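Long-range contacts in cellulose 1,4-beta-cellobiosidase (Thermobifida fusca, PDB 4JJJ), which probably hydrolyses cellulose chains to release cellobiose, the work of the family 48 glycoside hydrolase catalytic domain contained in this chain: residues Y495-G500 with A542-P547; I38-D43 with V615-F620; S411-G416 with P466-W471. The protein carries 1 engineered substitution. One frame throughout, in Å; residues are numbered along the deposited sequence.

Interaction 1. Residues Y495-G500 with A542-P547; sequences YSQDVG and ATPEQP. With BGC (beta-D-glucopyranose), chain B; GLC (alpha-D-glucopyranose), chain C.
The hydroxyl of T543 meets the backbone of Q497 where a strand gives way to a helix of the (α/α)6 barrel typical of family 48 glycoside hydrolases. Its OG1 donates to Q497 O over 2.7 Å, coming from above the carbonyl plane, 50° out of it. With chi1 of 53°, OG1 sits between the backbone N and the carbonyl carbon of its own residue, which leaves the methyl CG2 turned to V499.

Apolar packing gathers mainly round T543. V499 and T543 run past each other in opposite directions, V499 CG1 lying 3.7 Å from T543 CG2, and V499 CG1 also approaches A542 CA. T543 CB touches Q497 CB at 3.6 Å. The V499 side chain also packs on Q623 and I626 of helix 620-637.

Water completes the polar join. One molecule donates to both Q497 OE1 and P544 O; a second accepts from Q497 N and donates to P544 O, so this one carbonyl oxygen receives both waters. The other end of the Q497 amide is committed too, since NE2 is bonded to F463 O and Q461 O, which fixes the rotation of the amide.

Within 495-500, short-range bonds shape the turn into helix 499-516. S496 OG accepts from D498 N at 2.9 Å in an ST turn, and D498 is the N-cap: OD1 accepts from V501 N and, weakly, from G500 N. The second carboxylate oxygen faces the glycan pocket, where D498 OD2 lies 2.7 Å from O6 of the beta-glucose of chain B and 2.8 Å from O6 of the alternative alpha form.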
loop_
_atom_site.group_PDB
_atom_site.type_symbol
_atom_site.label_atom_id
_atom_site.label_comp_id
_atom_site.label_asym_id
_atom_site.label_seq_id
_atom_site.Cartn_x
_atom_site.Cartn_y
_atom_site.Cartn_z
ATOM N N TYR A 495 15.283 -0.924 16.519
ATOM C CA TYR A 495 14.385 -2.020 16.909
ATOM C C TYR A 495 13.135 -1.450 17.524
ATOM O O TYR A 495 13.099 -0.307 17.908
ATOM C CB TYR A 495 15.090 -3.018 17.875
ATOM C CG TYR A 495 16.321 -3.616 17.263
ATOM C CD1 TYR A 495 16.304 -4.870 16.652
ATOM C CD2 TYR A 495 17.565 -2.910 17.269
ATOM C CE1 TYR A 495 17.449 -5.411 16.082
ATOM C CE2 TYR A 495 18.710 -3.462 16.674
ATOM C CZ TYR A 495 18.610 -4.740 16.095
ATOM O OH TYR A 495 19.710 -5.334 15.507
ATOM N N SER A 496 12.060 -2.242 17.559
ATOM C CA SER A 496 10.770 -1.818 18.128
ATOM C C SER A 496 10.050 -3.021 18.737
ATOM O O SER A 496 10.506 -4.145 18.663
ATOM C CB SER A 496 9.916 -1.220 17.032
ATOM O OG SER A 496 9.275 -2.236 16.382
ATOM N N GLN A 497 8.873 -2.711 19.268
ATOM C CA GLN A 497 7.872 -3.697 19.630
ATOM C C GLN A 497 6.578 -3.611 18.729
ATOM O O GLN A 497 5.463 -3.865 19.162
ATOM C CB GLN A 497 7.493 -3.518 21.110
ATOM C CG GLN A 497 8.661 -3.843 22.041
ATOM C CD GLN A 497 8.188 -3.998 23.453
ATOM O OE1 GLN A 497 7.432 -3.164 23.949
ATOM N NE2 GLN A 497 8.648 -5.029 24.132
ATOM N N ASP A 498 6.781 -3.192 17.499
ATOM C CA ASP A 498 5.655 -2.982 16.585
ATOM C C ASP A 498 4.924 -4.316 16.442
ATOM O O ASP A 498 5.470 -5.238 15.928
ATOM C CB ASP A 498 6.188 -2.443 15.280
ATOM C CG ASP A 498 5.162 -2.164 14.293
ATOM O OD1 ASP A 498 4.229 -2.973 14.114
ATOM O OD2 ASP A 498 5.296 -1.147 13.528
ATOM N N VAL A 499 3.670 -4.293 16.838
ATOM C CA VAL A 499 2.954 -5.588 16.984
ATOM C C VAL A 499 2.564 -6.132 15.596
ATOM O O VAL A 499 2.406 -7.344 15.450
ATOM C CB VAL A 499 1.774 -5.541 17.949
ATOM C CG1 VAL A 499 2.300 -5.155 19.353
ATOM C CG2 VAL A 499 0.687 -4.576 17.474
ATOM N N GLY A 500 2.338 -5.229 14.646
ATOM C CA GLY A 500 1.969 -5.610 13.275
ATOM C C GLY A 500 3.155 -6.316 12.621
ATOM O O GLY A 500 3.042 -7.400 11.999
ATOM N N ALA A 542 -1.093 -4.335 22.300
ATOM C CA ALA A 542 -0.400 -3.084 22.018
ATOM C C ALA A 542 0.756 -2.943 22.877
ATOM O O ALA A 542 0.821 -3.506 23.974
ATOM C CB ALA A 542 -1.332 -1.924 22.200
ATOM N N THR A 543 1.731 -2.195 22.371
ATOM C CA THR A 543 3.004 -1.932 23.046
ATOM C C THR A 543 3.357 -0.437 22.920
ATOM O O THR A 543 2.835 0.266 22.102
ATOM C CB THR A 543 4.168 -2.711 22.346
ATOM O OG1 THR A 543 4.150 -2.391 20.938
ATOM C CG2 THR A 543 3.972 -4.218 22.554
ATOM N N PRO A 544 4.151 0.078 23.868
ATOM C CA PRO A 544 4.523 1.487 23.744
ATOM C C PRO A 544 5.300 1.921 22.533
ATOM O O PRO A 544 6.211 1.259 22.086
ATOM C CB PRO A 544 5.456 1.713 25.009
ATOM C CG PRO A 544 5.260 0.469 25.852
ATOM C CD PRO A 544 4.854 -0.624 24.949
ATOM N N GLU A 545 4.893 3.068 21.967
ATOM C CA GLU A 545 5.683 3.716 20.905
ATOM C C GLU A 545 5.720 5.227 21.202
ATOM O O GLU A 545 4.843 5.754 21.903
ATOM C CB GLU A 545 5.209 3.339 19.523
ATOM C CG GLU A 545 4.027 3.969 19.069
ATOM C CD GLU A 545 3.567 3.603 17.650
ATOM O OE1 GLU A 545 2.989 2.522 17.681
ATOM O OE2 GLU A 545 3.665 4.347 16.623
ATOM N N GLN A 546 6.718 5.875 20.640
ATOM C CA GLN A 546 6.941 7.305 20.908
ATOM C C GLN A 546 7.236 8.045 19.599
ATOM O O GLN A 546 8.408 8.251 19.236
ATOM C CB GLN A 546 8.021 7.460 21.964
ATOM C CG GLN A 546 8.206 8.890 22.404
ATOM C CD GLN A 546 9.307 9.005 23.463
ATOM O OE1 GLN A 546 10.407 8.469 23.247
ATOM N NE2 GLN A 546 9.038 9.695 24.588
ATOM N N PRO A 547 6.158 8.437 18.902
ATOM C CA PRO A 547 6.295 9.063 17.588
ATOM C C PRO A 547 6.890 10.479 17.697
ATOM O O PRO A 547 6.979 11.084 18.771
ATOM C CB PRO A 547 4.858 9.130 17.020
ATOM C CG PRO A 547 4.026 8.678 18.086
ATOM C CD PRO A 547 4.762 8.093 19.220
HETATM C C2 BGC B . 6.838 2.887 10.389
HETATM C C3 BGC B . 5.612 3.207 9.542
HETATM C C4 BGC B . 4.437 2.278 9.912
HETATM C C5 BGC B . 4.181 2.108 11.422
HETATM C C6 BGC B . 3.250 0.940 11.754
HETATM C C1 BGC B . 6.480 2.796 11.853
HETATM O O1 BGC B . 7.705 2.411 12.559
HETATM O O2 BGC B . 7.773 3.981 10.105
HETATM O O3 BGC B . 5.910 3.088 8.147
HETATM O O4 BGC B . 3.207 2.716 9.332
HETATM O O5 BGC B . 5.410 1.850 12.100
HETATM O O6 BGC B . 3.796 -0.310 11.416
HETATM C C1 GLC C . 6.188 2.938 12.181
HETATM C C2 GLC C . 6.625 3.143 10.787
HETATM C C3 GLC C . 5.406 3.438 9.874
HETATM C C4 GLC C . 4.363 2.321 9.987
HETATM C C5 GLC C . 4.073 2.146 11.481
HETATM C C6 GLC C . 3.146 1.020 11.834
HETATM O O1 GLC C . 5.632 4.153 12.493
HETATM O O2 GLC C . 7.452 4.386 10.726
HETATM O O3 GLC C . 5.807 3.672 8.534
HETATM O O4 GLC C . 3.136 2.737 9.351
HETATM O O5 GLC C . 5.281 1.856 12.188
HETATM O O6 GLC C . 3.744 -0.174 11.468
HETATM O O HOH W 1 8.096 -0.566 23.162
HETATM O O HOH W 2 7.815 0.181 19.558
#

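Interaction 2. Residues I38-D43 with V615-F620; sequences IVEAPD and VERHRF. With ZN (zinc ion), chain Y; GLC (alpha-D-glucopyranose), chain C; BGC (beta-D-glucopyranose), chain B; BGC (beta-D-glucopyranose), chain D.
E40 and R619 meet side-on, carboxylate against guanidinium, their planes only 6° apart. R619 NH2 donates to E40 OE1 at 2.8 Å and R619 NE to E40 OE2 at 2.9 Å; each oxygen uses its syn lone pair, and the two nearly straight bonds of this salt bridge hold both groups flat. E40 OE2 also accepts from the O2 hydroxyl of the glucose of chain D, at 2.7 Å, and from H32 NE2, so three donors grip one oxygen. The neighbouring sugar, modelled as either anomer, lays its C6 over one face of the R619 guanidinium, 3.2 Å above the plane for the alpha form.

The pair belongs to the glycan pocket of the (α/α)6 barrel, in which loop 38-43 faces the irregular segment 615-619 that leads into helix 620-637, with R619 at the N-cap position.

Beyond this shell stands R617. I38, its CG1 anti to the backbone N (chi1 -179°), sets that carbon over the centre of the R617 guanidinium, 3.8 Å above it, while its CD1 reaches R619 NE at 3.7 Å. A water donates to E40 OE1 and accepts from R617 NH1; another accepts from V39 N and R617 NH2. R617 NH2 is bonded to M37 O as well. E545 OE2 forms salt bridges with R617 NH1 and R619 NH2, a second carboxylate that probably helps balance the two buried arginines.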
loop_
_atom_site.group_PDB
_atom_site.type_symbol
_atom_site.label_atom_id
_atom_site.label_comp_id
_atom_site.label_asym_id
_atom_site.label_seq_id
_atom_site.Cartn_x
_atom_site.Cartn_y
_atom_site.Cartn_z
ATOM N N ILE A 38 -2.474 10.291 14.371
ATOM C CA ILE A 38 -1.510 9.397 13.824
ATOM C C ILE A 38 -1.192 9.882 12.426
ATOM O O ILE A 38 -2.088 10.155 11.631
ATOM C CB ILE A 38 -2.036 7.904 13.827
ATOM C CG1 ILE A 38 -0.965 6.943 13.251
ATOM C CG2 ILE A 38 -3.349 7.764 13.128
ATOM C CD1 ILE A 38 -1.280 5.522 13.647
ATOM N N VAL A 39 0.109 10.007 12.126
ATOM C CA VAL A 39 0.552 10.589 10.883
ATOM C C VAL A 39 1.750 9.759 10.347
ATOM O O VAL A 39 2.857 9.751 10.920
ATOM C CB VAL A 39 0.989 12.082 11.043
ATOM C CG1 VAL A 39 1.433 12.661 9.745
ATOM C CG2 VAL A 39 -0.200 12.860 11.721
ATOM N N GLU A 40 1.484 8.963 9.291
ATOM C CA GLU A 40 2.516 7.995 8.857
ATOM C C GLU A 40 2.422 7.612 7.403
ATOM O O GLU A 40 3.425 7.392 6.734
ATOM C CB GLU A 40 2.584 6.759 9.767
ATOM C CG GLU A 40 1.301 5.937 9.844
ATOM C CD GLU A 40 1.237 4.987 11.066
ATOM O OE1 GLU A 40 2.021 5.164 12.008
ATOM O OE2 GLU A 40 0.400 4.049 10.903
ATOM N N ALA A 41 1.233 7.446 6.875
ATOM C CA ALA A 41 0.948 7.142 5.503
ATOM C C ALA A 41 -0.377 7.777 5.139
ATOM O O ALA A 41 -0.354 8.769 4.474
ATOM C CB ALA A 41 1.069 5.651 5.110
ATOM N N PRO A 42 -1.487 7.384 5.791
ATOM C CA PRO A 42 -2.601 8.311 6.024
ATOM C C PRO A 42 -2.087 9.347 7.024
ATOM O O PRO A 42 -1.074 9.103 7.697
ATOM C CB PRO A 42 -3.725 7.424 6.554
ATOM C CG PRO A 42 -3.001 6.373 7.266
ATOM C CD PRO A 42 -1.746 6.051 6.476
ATOM N N ASP A 43 -2.855 10.422 7.181
ATOM C CA ASP A 43 -2.472 11.463 8.104
ATOM C C ASP A 43 -3.515 11.739 9.168
ATOM O O ASP A 43 -3.366 12.737 9.906
ATOM C CB ASP A 43 -2.039 12.743 7.347
ATOM C CG ASP A 43 -3.113 13.438 6.611
ATOM O OD1 ASP A 43 -4.322 13.215 6.842
ATOM O OD2 ASP A 43 -2.789 14.276 5.669
ATOM N N VAL A 615 2.540 6.250 23.476
ATOM C CA VAL A 615 1.170 5.862 23.169
ATOM C C VAL A 615 1.139 4.352 22.910
ATOM O O VAL A 615 2.154 3.763 22.562
ATOM C CB VAL A 615 0.664 6.635 21.933
ATOM C CG1 VAL A 615 0.670 8.149 22.131
ATOM C CG2 VAL A 615 1.443 6.313 20.686
ATOM N N GLU A 616 -0.036 3.750 23.060
ATOM C CA GLU A 616 -0.219 2.339 22.791
ATOM C C GLU A 616 -1.314 2.279 21.714
ATOM O O GLU A 616 -2.523 2.410 22.038
ATOM C CB GLU A 616 -0.552 1.517 24.022
ATOM C CG GLU A 616 0.614 1.487 25.008
ATOM C CD GLU A 616 0.705 0.351 25.928
ATOM O OE1 GLU A 616 -0.055 -0.607 25.764
ATOM O OE2 GLU A 616 1.680 0.413 26.738
ATOM N N ARG A 617 -0.920 2.166 20.421
ATOM C CA ARG A 617 -1.843 2.343 19.329
ATOM C C ARG A 617 -2.440 0.979 18.853
ATOM O O ARG A 617 -1.766 -0.069 18.933
ATOM C CB ARG A 617 -1.126 3.005 18.122
ATOM C CG ARG A 617 -0.893 4.487 18.369
ATOM C CD ARG A 617 0.162 5.014 17.502
ATOM N NE ARG A 617 0.084 6.483 17.391
ATOM C CZ ARG A 617 0.883 7.187 16.579
ATOM N NH1 ARG A 617 1.928 6.622 15.975
ATOM N NH2 ARG A 617 0.665 8.498 16.418
ATOM N N HIS A 618 -3.634 1.072 18.331
ATOM C CA HIS A 618 -4.416 -0.083 17.801
ATOM C C HIS A 618 -4.705 0.250 16.339
ATOM O O HIS A 618 -5.788 0.684 15.941
ATOM C CB HIS A 618 -5.652 -0.246 18.647
ATOM C CG HIS A 618 -5.310 -0.498 20.075
ATOM N ND1 HIS A 618 -5.148 0.548 20.931
ATOM C CD2 HIS A 618 -5.050 -1.617 20.820
ATOM C CE1 HIS A 618 -4.793 0.114 22.126
ATOM N NE2 HIS A 618 -4.773 -1.200 22.098
ATOM N N ARG A 619 -3.732 -0.016 15.443
ATOM C CA ARG A 619 -3.845 0.070 13.989
ATOM C C ARG A 619 -4.637 -1.131 13.521
ATOM O O ARG A 619 -4.333 -2.237 13.883
ATOM C CB ARG A 619 -2.497 0.078 13.314
ATOM C CG ARG A 619 -1.666 1.348 13.650
ATOM C CD ARG A 619 -0.249 1.133 13.039
ATOM N NE ARG A 619 0.594 2.308 13.274
ATOM C CZ ARG A 619 1.308 2.527 14.359
ATOM N NH1 ARG A 619 1.299 1.686 15.361
ATOM N NH2 ARG A 619 2.044 3.623 14.402
ATOM N N PHE A 620 -5.628 -0.869 12.720
ATOM C CA PHE A 620 -6.495 -1.988 12.225
ATOM C C PHE A 620 -5.705 -3.142 11.607
ATOM O O PHE A 620 -5.870 -4.314 11.958
ATOM C CB PHE A 620 -7.541 -1.473 11.292
ATOM C CG PHE A 620 -8.534 -2.526 10.840
ATOM C CD1 PHE A 620 -9.552 -2.971 11.712
ATOM C CD2 PHE A 620 -8.464 -3.148 9.595
ATOM C CE1 PHE A 620 -10.467 -3.941 11.346
ATOM C CE2 PHE A 620 -9.373 -4.135 9.243
ATOM C CZ PHE A 620 -10.376 -4.540 10.113
HETATM ZN ZN ZN Y . 1.945 -1.343 27.475
HETATM C C1 GLC C . 6.188 2.938 12.181
HETATM C C2 GLC C . 6.625 3.143 10.787
HETATM C C3 GLC C . 5.406 3.438 9.874
HETATM C C4 GLC C . 4.363 2.321 9.987
HETATM C C5 GLC C . 4.073 2.146 11.481
HETATM C C6 GLC C . 3.146 1.020 11.834
HETATM O O1 GLC C . 5.632 4.153 12.493
HETATM O O2 GLC C . 7.452 4.386 10.726
HETATM O O3 GLC C . 5.807 3.672 8.534
HETATM O O4 GLC C . 3.136 2.737 9.351
HETATM O O5 GLC C . 5.281 1.856 12.188
HETATM O O6 GLC C . 3.744 -0.174 11.468
HETATM C C2 BGC B . 6.838 2.887 10.389
HETATM C C3 BGC B . 5.612 3.207 9.542
HETATM C C4 BGC B . 4.437 2.278 9.912
HETATM C C5 BGC B . 4.181 2.108 11.422
HETATM C C6 BGC B . 3.250 0.940 11.754
HETATM C C1 BGC B . 6.480 2.796 11.853
HETATM O O1 BGC B . 7.705 2.411 12.559
HETATM O O2 BGC B . 7.773 3.981 10.105
HETATM O O3 BGC B . 5.910 3.088 8.147
HETATM O O4 BGC B . 3.207 2.716 9.332
HETATM O O5 BGC B . 5.410 1.850 12.100
HETATM O O6 BGC B . 3.796 -0.310 11.416
HETATM C C2 BGC D . 1.314 2.270 7.995
HETATM C C3 BGC D . 0.765 1.503 6.794
HETATM C C4 BGC D . 1.729 1.640 5.579
HETATM C C5 BGC D . 3.203 1.368 5.970
HETATM C C6 BGC D . 4.126 1.686 4.818
HETATM C C1 BGC D . 2.749 1.885 8.303
HETATM O O2 BGC D . 0.533 1.977 9.146
HETATM O O3 BGC D . -0.555 2.029 6.511
HETATM O O4 BGC D . 1.290 0.729 4.551
HETATM O O5 BGC D . 3.516 2.169 7.117
HETATM O O6 BGC D . 3.978 3.031 4.405
HETATM O O HOH W 3 2.130 9.480 14.190
HETATM O O HOH W 4 3.290 7.066 13.428
HETATM O O HOH W 5 2.330 -2.846 26.164
HETATM O O HOH W 6 0.762 -2.032 28.984
HETATM O O HOH W 7 3.562 -1.023 28.503
#

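Interaction 3. Residues S411-G416 with P466-W471; sequences SNNWFG and PSDLEW. With ZN (zinc ion), chain E; BGC (beta-D-glucopyranose), chain B; BGC (beta-D-glucopyranose), chain D.
W414 pairs with D468 in a single antiparallel bridge, a non-hydrogen-bonded pair flanked by two backbone bonds: F415 N donates to S467 O at 2.8 Å and L469 N to N413 O at 2.7 Å. The loop 411-416, just ahead of helix 416-432 of the (α/α)6 barrel, is thereby fastened to strand 465-473 of a two-stranded hairpin.

From the bridge the W414 side chain leaves on the side away from the strand. With CG anti to the backbone N (chi1 -176°), the indole becomes a floor of the glycan pocket. The glucose units of chains B and D lie over one face, while G416 CA presses against the opposite face, 3.3 Å from its plane. W420 and F417 meet the indole edge-to-face. Replacing W414 by a serine would probably leave both sugars without their flat support and open a gap above G416.

F415 points toward the strand instead. P466 CB stands over the centre of its ring in a CH-pi contact, 3.6 Å from the centroid, and L469 CD2 touches F415 CD1 more loosely.

At the far end, the indole of W471 is met by two asparagines. N412 ND2, itself bonded to I373 O, lies above one ring face toward the rim, its amide 17° from the ring plane, and N412 OD1 accepts from Q324. N413 OD1 comes to the ring edge near CD1 and accepts a hydrogen bond from a water that in turn accepts from W471 N. The indole nitrogen is used as well: W471 NE1 donates to N412 O at 2.9 Å.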
loop_
_atom_site.group_PDB
_atom_site.type_symbol
_atom_site.label_atom_id
_atom_site.label_comp_id
_atom_site.label_asym_id
_atom_site.label_seq_id
_atom_site.Cartn_x
_atom_site.Cartn_y
_atom_site.Cartn_z
ATOM N N SER A 411 11.841 4.811 1.094
ATOM C CA SER A 411 10.718 3.910 1.141
ATOM C C SER A 411 11.055 2.504 1.623
ATOM O O SER A 411 10.151 1.757 2.052
ATOM C CB SER A 411 10.026 3.749 -0.180
ATOM O OG SER A 411 10.941 3.150 -1.106
ATOM N N ASN A 412 12.307 2.046 1.530
ATOM C CA ASN A 412 12.669 0.711 1.948
ATOM C C ASN A 412 13.461 0.628 3.264
ATOM O O ASN A 412 14.006 -0.422 3.640
ATOM C CB ASN A 412 13.420 -0.091 0.837
ATOM C CG ASN A 412 13.341 -1.561 1.030
ATOM O OD1 ASN A 412 12.290 -2.129 1.411
ATOM N ND2 ASN A 412 14.494 -2.243 0.728
ATOM N N ASN A 413 13.478 1.703 4.041
ATOM C CA ASN A 413 14.138 1.666 5.348
ATOM C C ASN A 413 13.260 0.946 6.413
ATOM O O ASN A 413 13.726 0.530 7.449
ATOM C CB ASN A 413 14.460 3.067 5.741
ATOM C CG ASN A 413 15.658 3.635 4.976
ATOM O OD1 ASN A 413 16.141 3.071 3.993
ATOM N ND2 ASN A 413 16.120 4.808 5.424
ATOM N N TRP A 414 11.938 0.876 6.194
ATOM C CA TRP A 414 11.044 0.158 7.196
ATOM C C TRP A 414 11.106 -1.305 7.051
ATOM O O TRP A 414 10.814 -1.842 5.958
ATOM C CB TRP A 414 9.640 0.634 6.904
ATOM C CG TRP A 414 8.652 0.078 7.902
ATOM C CD1 TRP A 414 8.778 0.082 9.282
ATOM C CD2 TRP A 414 7.355 -0.465 7.606
ATOM N NE1 TRP A 414 7.681 -0.505 9.847
ATOM C CE2 TRP A 414 6.785 -0.845 8.850
ATOM C CE3 TRP A 414 6.689 -0.774 6.431
ATOM C CZ2 TRP A 414 5.524 -1.423 8.901
ATOM C CZ3 TRP A 414 5.469 -1.332 6.489
ATOM C CH2 TRP A 414 4.887 -1.672 7.722
ATOM N N PHE A 415 11.506 -1.988 8.126
ATOM C CA PHE A 415 11.532 -3.445 8.162
ATOM C C PHE A 415 10.189 -4.100 7.897
ATOM O O PHE A 415 10.209 -5.249 7.450
ATOM C CB PHE A 415 12.138 -3.959 9.449
ATOM C CG PHE A 415 12.235 -5.432 9.569
ATOM C CD1 PHE A 415 13.286 -6.169 8.994
ATOM C CD2 PHE A 415 11.283 -6.116 10.261
ATOM C CE1 PHE A 415 13.402 -7.535 9.132
ATOM C CE2 PHE A 415 11.355 -7.486 10.398
ATOM C CZ PHE A 415 12.442 -8.200 9.851
ATOM N N GLY A 416 9.125 -3.391 8.120
ATOM C CA GLY A 416 7.801 -3.963 7.834
ATOM C C GLY A 416 7.678 -4.486 6.427
ATOM O O GLY A 416 7.023 -5.504 6.191
ATOM N N PRO A 466 13.293 -6.020 14.393
ATOM C CA PRO A 466 13.843 -4.905 13.584
ATOM C C PRO A 466 12.834 -3.855 13.203
ATOM O O PRO A 466 11.692 -4.147 12.947
ATOM C CB PRO A 466 14.481 -5.609 12.387
ATOM C CG PRO A 466 14.684 -7.029 12.893
ATOM C CD PRO A 466 13.545 -7.313 13.791
ATOM N N SER A 467 13.270 -2.602 13.118
ATOM C CA SER A 467 12.462 -1.492 12.751
ATOM C C SER A 467 13.052 -0.716 11.575
ATOM O O SER A 467 12.529 -0.771 10.450
ATOM C CB SER A 467 12.207 -0.569 13.968
ATOM O OG SER A 467 11.530 0.603 13.497
ATOM N N ASP A 468 14.198 -0.074 11.754
ATOM C CA ASP A 468 14.779 0.757 10.690
ATOM C C ASP A 468 15.982 0.088 10.098
ATOM O O ASP A 468 16.850 -0.445 10.834
ATOM C CB ASP A 468 15.164 2.140 11.263
ATOM C CG ASP A 468 15.478 3.167 10.216
ATOM O OD1 ASP A 468 14.767 3.282 9.170
ATOM O OD2 ASP A 468 16.429 3.952 10.518
ATOM N N LEU A 469 16.076 0.147 8.773
ATOM C CA LEU A 469 17.136 -0.442 8.026
ATOM C C LEU A 469 17.929 0.676 7.303
ATOM O O LEU A 469 17.358 1.689 6.918
ATOM C CB LEU A 469 16.590 -1.366 6.971
ATOM C CG LEU A 469 15.714 -2.518 7.467
ATOM C CD1 LEU A 469 15.228 -3.346 6.354
ATOM C CD2 LEU A 469 16.426 -3.388 8.493
ATOM N N GLU A 470 19.245 0.460 7.146
ATOM C CA GLU A 470 20.122 1.336 6.387
ATOM C C GLU A 470 20.807 0.539 5.279
ATOM O O GLU A 470 21.494 -0.495 5.557
ATOM C CB GLU A 470 21.219 1.949 7.255
ATOM C CG GLU A 470 22.098 2.973 6.497
ATOM C CD GLU A 470 21.497 4.328 6.187
ATOM O OE1 GLU A 470 20.439 4.634 6.735
ATOM O OE2 GLU A 470 22.081 5.081 5.382
ATOM N N TRP A 471 20.575 0.954 4.043
ATOM C CA TRP A 471 21.028 0.250 2.861
ATOM C C TRP A 471 22.289 0.980 2.278
ATOM O O TRP A 471 22.455 2.181 2.400
ATOM C CB TRP A 471 19.938 0.365 1.798
ATOM C CG TRP A 471 18.721 -0.405 2.184
ATOM C CD1 TRP A 471 17.599 0.024 2.833
ATOM C CD2 TRP A 471 18.585 -1.863 2.047
ATOM N NE1 TRP A 471 16.738 -1.062 3.140
ATOM C CE2 TRP A 471 17.323 -2.215 2.641
ATOM C CE3 TRP A 471 19.362 -2.837 1.468
ATOM C CZ2 TRP A 471 16.891 -3.523 2.716
ATOM C CZ3 TRP A 471 18.883 -4.123 1.477
ATOM C CH2 TRP A 471 17.730 -4.464 2.133
HETATM ZN ZN ZN E . 17.098 5.395 9.295
HETATM C C2 BGC B . 6.838 2.887 10.389
HETATM C C3 BGC B . 5.612 3.207 9.542
HETATM C C4 BGC B . 4.437 2.278 9.912
HETATM C C5 BGC B . 4.181 2.108 11.422
HETATM C C6 BGC B . 3.250 0.940 11.754
HETATM C C1 BGC B . 6.480 2.796 11.853
HETATM O O1 BGC B . 7.705 2.411 12.559
HETATM O O2 BGC B . 7.773 3.981 10.105
HETATM O O3 BGC B . 5.910 3.088 8.147
HETATM O O4 BGC B . 3.207 2.716 9.332
HETATM O O5 BGC B . 5.410 1.850 12.100
HETATM O O6 BGC B . 3.796 -0.310 11.416
HETATM C C2 BGC D . 1.314 2.270 7.995
HETATM C C3 BGC D . 0.765 1.503 6.794
HETATM C C4 BGC D . 1.729 1.640 5.579
HETATM C C5 BGC D . 3.203 1.368 5.970
HETATM C C6 BGC D . 4.126 1.686 4.818
HETATM C C1 BGC D . 2.749 1.885 8.303
HETATM O O2 BGC D . 0.533 1.977 9.146
HETATM O O3 BGC D . -0.555 2.029 6.511
HETATM O O4 BGC D . 1.290 0.729 4.551
HETATM O O5 BGC D . 3.516 2.169 7.117
HETATM O O6 BGC D . 3.978 3.031 4.405
HETATM O O HOH W 8 18.915 3.224 3.734
HETATM O O HOH W 9 18.671 6.208 4.841
HETATM O O HOH W 10 15.184 5.596 7.900
HETATM O O HOH W 11 17.836 3.844 8.199
HETATM O O HOH W 12 16.585 5.195 9.396
HETATM O O HOH W 13 15.469 6.557 9.081
HETATM O O HOH W 14 18.920 6.111 10.454
HETATM O O HOH W 15 18.206 7.216 8.084
#

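How the interactions relate
Interactions 2 and 3 are buried, whereas interaction 1 is partly exposed at its P544 side, and their chemistry differs accordingly: charge pairing in interaction 2, backbone bridging with aromatic faces in interaction 3, a hydroxyl bond and waters in interaction 1. Interactions 1 and 2, with centres about 11 Å apart, touch directly: E545 O and V615 N form a probable hydrogen bond, and A542 CB packs on H618. Interactions 1 and 3 share a hairpin, strands 465-473 and 488-496 being neighbours, with S496 packed on S467. Interactions 2 and 3 do not touch, yet both reach the glucose units of chains B and D.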